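Local coordinates for hypothetical protein PH1109 (Pyrococcus horikoshii, PDB 2D59) that is of unknown function but belongs to the CoA-binding domain family, whose fold is of the Rossmann type, at residues L19-S31 and V71-V85. Residues are numbered along the deposited sequence; the frame is centred on the assembly and turned at random.
Sequences LTRYKKIALVGAS and VLDIPDKIEVVDLFV
Glu79 swings its CG beside its own backbone N (chi1 -54°) and then runs extended, which carries its carboxylate across to the chain leaving helix 12-21; Tyr22, turned the same way at chi1, stands its ring with an edge against that carboxylate, the two planes 81° apart. Both lie where two parallel neighbours of a Rossmann-type sheet, strands 24-28 and 80-83, begin to pair, with strand 51-55 on the far side of 24-28. There OE1 of Glu79 accepts the N-H of Lys24 over 3.0 Å, on its anti side and 26° out of plane, and a weak, bent bond from Lys23 N. A glutamate suits this place because its length lets it take up amides where strand 24-28 begins. Lys24 O opens the ladder by accepting from both Glu79 N and Val80 N; Ala26 N then bonds to Val80 O at 2.8 Å, and the alternation continues through Asp82 to Phe84. The Lys24 chain folds back, CE 3.3 Å from Lys77 O; its NZ makes a salt bridge to Asp51 and a hydrogen bond to the Tyr53 hydroxyl, but lies 4.0 Å from Asp76 OD1, too far for a salt bridge. On the opposite edge of the ladder's concerns, the Ala26 methyl takes up the little room beside Ile78, its CB 3.5 Å from CG2, while Val28 branches to several apolar neighbours, CG2 to Val71, Val81 and Leu83, CG1 to Val85. Asp82, on the other face beside Ile25 and Leu27, is buried, its OD1 held by Gln108. Gly29 has positive phi in the type II turn Leu27-Ala30; a CB would jam against Val28 O and also crowd Phe84 CB and Val85 CG1. Leu27 CG lies 3.6 Å from Phe84 CE2, and Val28 O sits at that ring's edge, in its plane, 3.6 Å from CD2.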
# COMPACT_ATOMS: atom_id res chain seq x y z
N LEU A 19 -0.45 -7.95 -7.78
CA LEU A 19 0.64 -7.12 -8.26
C LEU A 19 0.58 -6.92 -9.77
O LEU A 19 1.14 -5.97 -10.31
CB LEU A 19 1.99 -7.76 -7.89
CG LEU A 19 2.37 -7.81 -6.41
CD1 LEU A 19 3.62 -8.66 -6.24
CD2 LEU A 19 2.61 -6.40 -5.90
N THR A 20 -0.12 -7.81 -10.45
CA THR A 20 -0.22 -7.73 -11.89
C THR A 20 -1.42 -6.92 -12.37
O THR A 20 -1.30 -6.09 -13.27
CB THR A 20 -0.31 -9.15 -12.51
OG1 THR A 20 0.88 -9.88 -12.16
CG2 THR A 20 -0.42 -9.07 -14.02
N ARG A 21 -2.57 -7.13 -11.74
CA ARG A 21 -3.78 -6.43 -12.13
C ARG A 21 -3.95 -5.01 -11.61
O ARG A 21 -4.55 -4.17 -12.28
CB ARG A 21 -5.00 -7.26 -11.75
CG ARG A 21 -5.04 -8.62 -12.44
CD ARG A 21 -5.02 -8.49 -13.96
NE ARG A 21 -5.08 -9.78 -14.64
CZ ARG A 21 -4.14 -10.72 -14.55
NH1 ARG A 21 -3.06 -10.51 -13.81
NH2 ARG A 21 -4.28 -11.86 -15.21
N TYR A 22 -3.43 -4.73 -10.42
CA TYR A 22 -3.57 -3.39 -9.84
C TYR A 22 -2.26 -2.60 -9.91
O TYR A 22 -1.27 -2.95 -9.26
CB TYR A 22 -4.05 -3.50 -8.40
CG TYR A 22 -5.36 -4.25 -8.26
CD1 TYR A 22 -6.51 -3.80 -8.89
CD2 TYR A 22 -5.44 -5.42 -7.50
CE1 TYR A 22 -7.72 -4.49 -8.78
CE2 TYR A 22 -6.64 -6.12 -7.39
CZ TYR A 22 -7.77 -5.65 -8.03
OH TYR A 22 -8.96 -6.34 -7.91
N LYS A 23 -2.28 -1.53 -10.70
CA LYS A 23 -1.11 -0.67 -10.87
C LYS A 23 -1.29 0.69 -10.21
O LYS A 23 -0.34 1.46 -10.13
CB LYS A 23 -0.81 -0.47 -12.35
CG LYS A 23 -0.55 -1.76 -13.12
CD LYS A 23 0.64 -2.51 -12.55
CE LYS A 23 0.89 -3.80 -13.32
NZ LYS A 23 2.03 -4.58 -12.76
N LYS A 24 -2.50 0.98 -9.75
CA LYS A 24 -2.80 2.26 -9.10
C LYS A 24 -2.61 2.13 -7.60
O LYS A 24 -3.48 1.61 -6.89
CB LYS A 24 -4.24 2.68 -9.40
CG LYS A 24 -4.63 2.58 -10.87
CD LYS A 24 -3.87 3.56 -11.74
CE LYS A 24 -4.34 4.99 -11.50
NZ LYS A 24 -3.67 5.94 -12.43
N ILE A 25 -1.47 2.60 -7.11
CA ILE A 25 -1.14 2.50 -5.69
C ILE A 25 -1.11 3.81 -4.92
O ILE A 25 -0.49 4.78 -5.34
CB ILE A 25 0.26 1.85 -5.46
CG1 ILE A 25 0.46 0.67 -6.40
CG2 ILE A 25 0.41 1.41 -4.01
CD1 ILE A 25 0.96 1.08 -7.75
N ALA A 26 -1.80 3.82 -3.78
CA ALA A 26 -1.80 4.97 -2.89
C ALA A 26 -0.84 4.50 -1.80
O ALA A 26 -1.13 3.53 -1.08
CB ALA A 26 -3.19 5.21 -2.32
N LEU A 27 0.30 5.16 -1.68
CA LEU A 27 1.29 4.75 -0.68
C LEU A 27 1.25 5.68 0.52
O LEU A 27 1.77 6.80 0.48
CB LEU A 27 2.68 4.72 -1.32
CG LEU A 27 3.77 3.94 -0.58
CD1 LEU A 27 4.68 3.23 -1.59
CD2 LEU A 27 4.57 4.89 0.29
N VAL A 28 0.62 5.20 1.59
CA VAL A 28 0.44 5.95 2.83
C VAL A 28 1.67 5.88 3.73
O VAL A 28 2.21 4.80 3.99
CB VAL A 28 -0.78 5.42 3.61
CG1 VAL A 28 -1.01 6.25 4.85
CG2 VAL A 28 -2.01 5.44 2.70
N GLY A 29 2.10 7.03 4.21
CA GLY A 29 3.27 7.08 5.06
C GLY A 29 4.50 7.38 4.22
O GLY A 29 5.63 7.18 4.67
N ALA A 30 4.28 7.86 3.00
CA ALA A 30 5.36 8.19 2.08
C ALA A 30 6.36 9.12 2.76
O ALA A 30 5.98 9.99 3.55
CB ALA A 30 4.80 8.84 0.83
N SER A 31 7.64 8.94 2.44
CA SER A 31 8.70 9.75 3.03
C SER A 31 9.83 10.03 2.06
O SER A 31 10.18 9.18 1.24
CB SER A 31 9.25 9.02 4.26
OG SER A 31 10.41 9.66 4.76
N VAL A 71 -5.94 9.93 1.33
CA VAL A 71 -6.18 9.07 0.18
C VAL A 71 -7.31 9.61 -0.69
O VAL A 71 -7.26 9.51 -1.92
CB VAL A 71 -6.53 7.63 0.61
CG1 VAL A 71 -6.92 6.80 -0.60
CG2 VAL A 71 -5.35 6.99 1.33
N LEU A 72 -8.32 10.18 -0.05
CA LEU A 72 -9.47 10.72 -0.77
C LEU A 72 -9.13 11.96 -1.60
O LEU A 72 -9.87 12.30 -2.53
CB LEU A 72 -10.60 11.05 0.21
CG LEU A 72 -11.29 9.85 0.87
CD1 LEU A 72 -12.35 10.34 1.84
CD2 LEU A 72 -11.91 8.97 -0.20
N ASP A 73 -8.03 12.62 -1.28
CA ASP A 73 -7.61 13.81 -2.01
C ASP A 73 -7.02 13.48 -3.37
O ASP A 73 -6.92 14.35 -4.24
CB ASP A 73 -6.60 14.62 -1.20
CG ASP A 73 -7.18 15.18 0.08
OD1 ASP A 73 -8.29 15.76 0.01
OD2 ASP A 73 -6.54 15.06 1.14
N ILE A 74 -6.62 12.23 -3.55
CA ILE A 74 -6.04 11.80 -4.82
C ILE A 74 -7.10 11.84 -5.91
O ILE A 74 -8.16 11.22 -5.79
CB ILE A 74 -5.48 10.36 -4.70
CG1 ILE A 74 -4.39 10.33 -3.64
CG2 ILE A 74 -4.94 9.90 -6.05
CD1 ILE A 74 -3.92 8.93 -3.27
N PRO A 75 -6.83 12.57 -7.00
CA PRO A 75 -7.75 12.70 -8.13
C PRO A 75 -8.01 11.39 -8.87
O PRO A 75 -9.15 11.05 -9.17
CB PRO A 75 -7.06 13.72 -9.04
CG PRO A 75 -6.20 14.50 -8.10
CD PRO A 75 -5.65 13.43 -7.19
N ASP A 76 -6.94 10.66 -9.17
CA ASP A 76 -7.03 9.40 -9.90
C ASP A 76 -7.57 8.24 -9.07
O ASP A 76 -7.56 8.29 -7.84
CB ASP A 76 -5.66 9.03 -10.46
CG ASP A 76 -5.16 10.06 -11.46
OD1 ASP A 76 -4.02 9.93 -11.95
OD2 ASP A 76 -5.91 11.01 -11.75
N LYS A 77 -8.05 7.20 -9.75
CA LYS A 77 -8.59 6.04 -9.07
C LYS A 77 -7.46 5.28 -8.39
O LYS A 77 -6.35 5.19 -8.91
CB LYS A 77 -9.31 5.11 -10.05
CG LYS A 77 -8.40 4.30 -10.98
CD LYS A 77 -7.87 5.12 -12.14
CE LYS A 77 -8.97 5.46 -13.15
NZ LYS A 77 -9.97 6.41 -12.61
N ILE A 78 -7.75 4.75 -7.21
CA ILE A 78 -6.77 3.99 -6.44
C ILE A 78 -7.28 2.57 -6.27
O ILE A 78 -8.43 2.36 -5.92
CB ILE A 78 -6.54 4.62 -5.06
CG1 ILE A 78 -5.85 5.97 -5.24
CG2 ILE A 78 -5.68 3.71 -4.20
CD1 ILE A 78 -4.51 5.89 -5.96
N GLU A 79 -6.41 1.60 -6.52
CA GLU A 79 -6.78 0.20 -6.38
C GLU A 79 -6.17 -0.43 -5.13
O GLU A 79 -6.83 -1.20 -4.43
CB GLU A 79 -6.35 -0.57 -7.63
CG GLU A 79 -6.88 0.05 -8.92
CD GLU A 79 -6.25 -0.53 -10.17
OE1 GLU A 79 -5.00 -0.59 -10.23
OE2 GLU A 79 -6.99 -0.92 -11.09
N VAL A 80 -4.92 -0.09 -4.86
CA VAL A 80 -4.22 -0.63 -3.69
C VAL A 80 -3.76 0.46 -2.73
O VAL A 80 -3.12 1.44 -3.14
CB VAL A 80 -2.97 -1.46 -4.10
CG1 VAL A 80 -2.29 -2.03 -2.86
CG2 VAL A 80 -3.36 -2.57 -5.06
N VAL A 81 -4.09 0.29 -1.46
CA VAL A 81 -3.66 1.24 -0.44
C VAL A 81 -2.56 0.53 0.35
O VAL A 81 -2.82 -0.37 1.15
CB VAL A 81 -4.82 1.64 0.50
CG1 VAL A 81 -4.31 2.59 1.57
CG2 VAL A 81 -5.92 2.31 -0.31
N ASP A 82 -1.33 0.95 0.09
CA ASP A 82 -0.13 0.37 0.69
C ASP A 82 0.23 1.15 1.96
O ASP A 82 0.72 2.28 1.88
CB ASP A 82 0.99 0.44 -0.34
CG ASP A 82 2.19 -0.39 0.03
OD1 ASP A 82 2.04 -1.37 0.79
OD2 ASP A 82 3.29 -0.08 -0.48
N LEU A 83 0.01 0.53 3.12
CA LEU A 83 0.25 1.18 4.41
C LEU A 83 1.62 1.02 5.07
O LEU A 83 2.09 -0.10 5.29
CB LEU A 83 -0.81 0.73 5.41
CG LEU A 83 -2.29 0.92 5.04
CD1 LEU A 83 -3.14 0.10 6.00
CD2 LEU A 83 -2.66 2.39 5.08
N PHE A 84 2.23 2.14 5.42
CA PHE A 84 3.52 2.14 6.10
C PHE A 84 3.42 2.79 7.48
O PHE A 84 4.43 2.96 8.16
CB PHE A 84 4.56 2.89 5.25
CG PHE A 84 5.06 2.09 4.08
CD1 PHE A 84 6.14 1.21 4.23
CD2 PHE A 84 4.46 2.19 2.83
CE1 PHE A 84 6.60 0.45 3.16
CE2 PHE A 84 4.91 1.44 1.75
CZ PHE A 84 5.98 0.57 1.92
N VAL A 85 2.20 3.12 7.90
CA VAL A 85 1.99 3.75 9.20
C VAL A 85 1.71 2.78 10.35
O VAL A 85 1.38 1.61 10.14
CB VAL A 85 0.84 4.78 9.14
CG1 VAL A 85 1.19 5.88 8.14
CG2 VAL A 85 -0.46 4.10 8.75